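Local coordinates for protein nucleoside diphosphate kinase (PDB 3ZTP) that probably transfers the gamma phosphate of ATP to nucleoside diphosphates by a ping-pong mechanism through a phosphohistidine intermediate, working as a homotetramer, at residues 23-26 with 27-31; 44-47 with 48-51. One frame throughout, in Å; residues are numbered along the deposited sequence.

Interaction 1: 23-26 with 27-31; sequences ILDR and FIQEG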
# COMPACT_ATOMS: atom_id res chain seq x y z
N ILE A 23 -23.54 -3.77 3.13
CA ILE A 23 -22.97 -5.02 2.66
C ILE A 23 -21.93 -5.56 3.65
O ILE A 23 -21.95 -6.73 4.01
CB ILE A 23 -22.41 -4.85 1.26
CG1 ILE A 23 -23.56 -4.63 0.28
CG2 ILE A 23 -21.58 -6.06 0.86
CD1 ILE A 23 -23.10 -4.23 -1.12
N LEU A 24 -21.01 -4.70 4.11
CA LEU A 24 -20.04 -5.14 5.09
C LEU A 24 -20.72 -5.61 6.37
O LEU A 24 -20.34 -6.64 6.94
CB LEU A 24 -19.01 -4.05 5.39
CG LEU A 24 -18.11 -3.69 4.22
CD1 LEU A 24 -17.18 -2.56 4.62
CD2 LEU A 24 -17.29 -4.91 3.73
N ASP A 25 -21.74 -4.87 6.82
CA ASP A 25 -22.48 -5.23 8.02
C ASP A 25 -23.03 -6.65 7.89
O ASP A 25 -22.96 -7.46 8.81
CB ASP A 25 -23.62 -4.23 8.28
CG ASP A 25 -24.35 -4.52 9.56
OD1 ASP A 25 -23.73 -4.74 10.59
OD2 ASP A 25 -25.60 -4.57 9.52
N ARG A 26 -23.61 -6.96 6.73
CA ARG A 26 -24.18 -8.27 6.55
C ARG A 26 -23.14 -9.37 6.76
O ARG A 26 -23.38 -10.36 7.45
CB ARG A 26 -24.79 -8.40 5.16
CG ARG A 26 -25.30 -9.80 4.83
CD ARG A 26 -26.42 -10.27 5.81
NE ARG A 26 -27.08 -11.45 5.26
CZ ARG A 26 -27.93 -11.40 4.24
NH1 ARG A 26 -28.34 -10.24 3.77
NH2 ARG A 26 -28.40 -12.52 3.75
N PHE A 27 -21.96 -9.22 6.16
CA PHE A 27 -20.96 -10.28 6.30
C PHE A 27 -20.44 -10.39 7.73
O PHE A 27 -20.16 -11.46 8.20
CB PHE A 27 -19.82 -10.10 5.29
CG PHE A 27 -20.26 -10.40 3.89
CD1 PHE A 27 -20.58 -11.69 3.54
CD2 PHE A 27 -20.40 -9.40 2.96
CE1 PHE A 27 -21.02 -11.99 2.26
CE2 PHE A 27 -20.81 -9.70 1.69
CZ PHE A 27 -21.12 -10.99 1.34
N ILE A 28 -20.32 -9.26 8.42
CA ILE A 28 -19.96 -9.27 9.84
C ILE A 28 -21.01 -10.04 10.64
O ILE A 28 -20.68 -10.92 11.46
CB ILE A 28 -19.77 -7.84 10.36
CG1 ILE A 28 -18.54 -7.20 9.70
CG2 ILE A 28 -19.64 -7.84 11.88
CD1 ILE A 28 -18.52 -5.68 9.81
N GLN A 29 -22.29 -9.73 10.40
CA GLN A 29 -23.35 -10.38 11.16
C GLN A 29 -23.52 -11.85 10.84
O GLN A 29 -23.99 -12.64 11.67
CB GLN A 29 -24.67 -9.65 10.99
CG GLN A 29 -24.64 -8.17 11.45
CD GLN A 29 -23.85 -7.95 12.73
OE1 GLN A 29 -23.92 -8.72 13.68
NE2 GLN A 29 -23.08 -6.88 12.74
N GLU A 30 -23.11 -12.25 9.64
CA GLU A 30 -23.11 -13.67 9.27
C GLU A 30 -21.92 -14.42 9.87
O GLU A 30 -21.80 -15.64 9.70
CB GLU A 30 -23.11 -13.79 7.75
CG GLU A 30 -24.41 -13.29 7.10
CD GLU A 30 -25.52 -14.31 7.08
OE1 GLU A 30 -25.36 -15.43 7.60
OE2 GLU A 30 -26.59 -13.98 6.51
N GLY A 31 -21.04 -13.73 10.60
CA GLY A 31 -20.01 -14.40 11.39
C GLY A 31 -18.62 -14.42 10.75
O GLY A 31 -17.75 -15.15 11.24
O HOH W 1 -28.06 -15.47 3.73

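Interaction 2: 44-47 with 48-51; sequences PEKA and GEFY. With SO4 (sulfate ion), chain D.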
# COMPACT_ATOMS: atom_id res chain seq x y z
N PRO A 44 -8.04 -0.25 -16.34
CA PRO A 44 -8.58 -1.25 -17.24
C PRO A 44 -7.66 -2.47 -17.39
O PRO A 44 -8.12 -3.60 -17.44
CB PRO A 44 -8.74 -0.47 -18.56
CG PRO A 44 -9.00 0.94 -18.12
CD PRO A 44 -8.09 1.10 -16.91
N GLU A 45 -6.35 -2.24 -17.43
CA GLU A 45 -5.42 -3.32 -17.57
C GLU A 45 -5.49 -4.29 -16.37
O GLU A 45 -5.52 -5.51 -16.55
CB GLU A 45 -4.02 -2.73 -17.71
CG GLU A 45 -3.81 -1.86 -18.98
CD GLU A 45 -4.68 -0.57 -19.08
OE1 GLU A 45 -4.83 0.21 -18.09
OE2 GLU A 45 -5.20 -0.32 -20.18
N LYS A 46 -5.52 -3.73 -15.17
CA LYS A 46 -5.57 -4.55 -13.95
C LYS A 46 -6.90 -5.29 -13.83
O LYS A 46 -6.92 -6.45 -13.43
CB LYS A 46 -5.27 -3.73 -12.68
CG LYS A 46 -3.83 -3.26 -12.53
CD LYS A 46 -2.87 -4.37 -12.26
CE LYS A 46 -1.45 -3.83 -12.11
NZ LYS A 46 -0.55 -4.98 -12.07
N ALA A 47 -8.02 -4.64 -14.16
CA ALA A 47 -9.29 -5.34 -14.16
C ALA A 47 -9.27 -6.52 -15.14
O ALA A 47 -9.77 -7.60 -14.84
CB ALA A 47 -10.41 -4.40 -14.51
N GLY A 48 -8.67 -6.31 -16.31
CA GLY A 48 -8.54 -7.37 -17.29
C GLY A 48 -7.71 -8.56 -16.81
O GLY A 48 -8.05 -9.73 -17.08
N GLU A 49 -6.62 -8.27 -16.10
CA GLU A 49 -5.80 -9.31 -15.52
C GLU A 49 -6.53 -10.05 -14.40
O GLU A 49 -6.43 -11.27 -14.31
CB GLU A 49 -4.50 -8.72 -14.96
CG GLU A 49 -3.56 -8.21 -16.04
CD GLU A 49 -2.32 -7.53 -15.48
OE1 GLU A 49 -2.14 -7.44 -14.24
OE2 GLU A 49 -1.49 -7.11 -16.32
N PHE A 50 -7.24 -9.32 -13.56
CA PHE A 50 -7.99 -9.95 -12.48
C PHE A 50 -8.99 -10.94 -13.06
O PHE A 50 -9.14 -12.05 -12.57
CB PHE A 50 -8.70 -8.89 -11.65
CG PHE A 50 -9.49 -9.44 -10.48
CD1 PHE A 50 -8.88 -9.62 -9.25
CD2 PHE A 50 -10.81 -9.80 -10.61
CE1 PHE A 50 -9.59 -10.12 -8.18
CE2 PHE A 50 -11.52 -10.34 -9.53
CZ PHE A 50 -10.89 -10.49 -8.31
N TYR A 51 -9.65 -10.52 -14.14
CA TYR A 51 -10.69 -11.32 -14.80
C TYR A 51 -10.18 -12.07 -16.03
O TYR A 51 -10.95 -12.36 -16.95
CB TYR A 51 -11.83 -10.39 -15.21
CG TYR A 51 -12.68 -9.93 -14.06
CD1 TYR A 51 -13.49 -10.82 -13.38
CD2 TYR A 51 -12.69 -8.61 -13.66
CE1 TYR A 51 -14.29 -10.40 -12.32
CE2 TYR A 51 -13.48 -8.19 -12.63
CZ TYR A 51 -14.28 -9.09 -11.97
OH TYR A 51 -15.08 -8.66 -10.92
S SO4 D . -17.93 -11.11 -11.09
O1 SO4 D . -19.07 -11.29 -10.19
O2 SO4 D . -17.09 -12.31 -11.04
O3 SO4 D . -18.36 -10.97 -12.48
O4 SO4 D . -17.20 -9.93 -10.74
O HOH W 2 -0.10 -7.96 -12.51
O HOH W 3 0.20 -5.47 -15.00

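Interaction 1: 23-26 with 27-31
R26 and E30, one helical turn apart at the end of helix 20-29, run side by side and point the same way. E30 OE2 receives R26 NE at 2.9 Å through its anti lone pair; the bond is almost straight (176°) and lies near the guanidinium plane. R26 gets there with CG anti to the backbone N (chi1 174°) and a bend at the next bond, while E30 bends back at chi2. Each guanidinium nitrogen has a partner: OE2 for NE, N104 O for NH1, and for NH2 a water that returns a weak bond to OE2. A second i to i+4 pair crosses at an angle: Q29 NE2 gives D25 OD1 a bond of 3.1 Å on the syn side but well above the carboxylate plane, carboxylate and amide being turned 51° apart. The same OD1 also meets K22 of the second subunit in a salt bridge. On the buried side I23 CG2 lies 3.8 Å from F27 CE2, the two side chains directed alike. E30 N still bonds to R26 O; G31, at positive phi, then bonds through its N to I28 O and closes the helix in a Schellman motif. The I23 and F27 side packs on strands 3-10 and 119-121 and on helix 106-110, F27 also reaching helix 82-90, while L24, D25, I28 and Q29 face the second subunit.

Interaction 2: 44-47 with 48-51
Four successive i to i+4 backbone bonds, from G48 N to P44 O through Y51 N to A47 O and all 2.9 to 3.0 Å long, bind 44-47 to 48-51 as helix 44-50. Across its outer side K46 and E49 pass at an angle. K46 bends at chi2 (-70°) and E49 is extended beyond CG, which brings NZ to 3.6 Å from OE1, a long salt bridge. Two waters fill out the pair: one donates to E49 OE1 and takes a weak bond from NZ, and the other links NZ to E49 OE2, lying 2.7 Å from that oxygen. The ammonium also donates to the carbonyl oxygens of G138 and I141 of the third subunit, so much of its hold lies across the subunit interface. F50 sets CD2 over the centre of one face of the Y51 ring, 3.6 Å above its plane, and its own ring meets H120 edge-to-face. Y51 keeps A47 O at its ring edge, 3.3 Å from CD2, and sends its hydroxyl on to a sulfate, donating to O4 in a very short bond of 2.5 Å. That sulfate, probably from the crystallisation liquor, is also hydrogen-bonded to ND1 of H120, predicted to carry the phosphate in the intermediate. The chemistry is thus divided: a lysine shared between a long, hydrated ion pair and two carbonyls of the third subunit, and aromatic packing that places a phenol hydroxyl beside an anion, consistent with a place for transferred phosphate in the active site.

Interactions 1 and 2 each lie within one helix, 20-29 and 44-50, on opposite sides of the chain's centre, with centres about 27 Å apart and no touch between them. Both are partly buried, with I23 and F27 turned inward in the first and F50 in the second, and both inner faces reach strand 3-10. At 23-31 the ion pair is direct; at 44-51 it is long and water-mediated, and the aromatic residues also border the predicted active-site histidine. Both helices take part in subunit contacts: D25 pairs with K22 of the second subunit, and K46 bonds to carbonyls of the third.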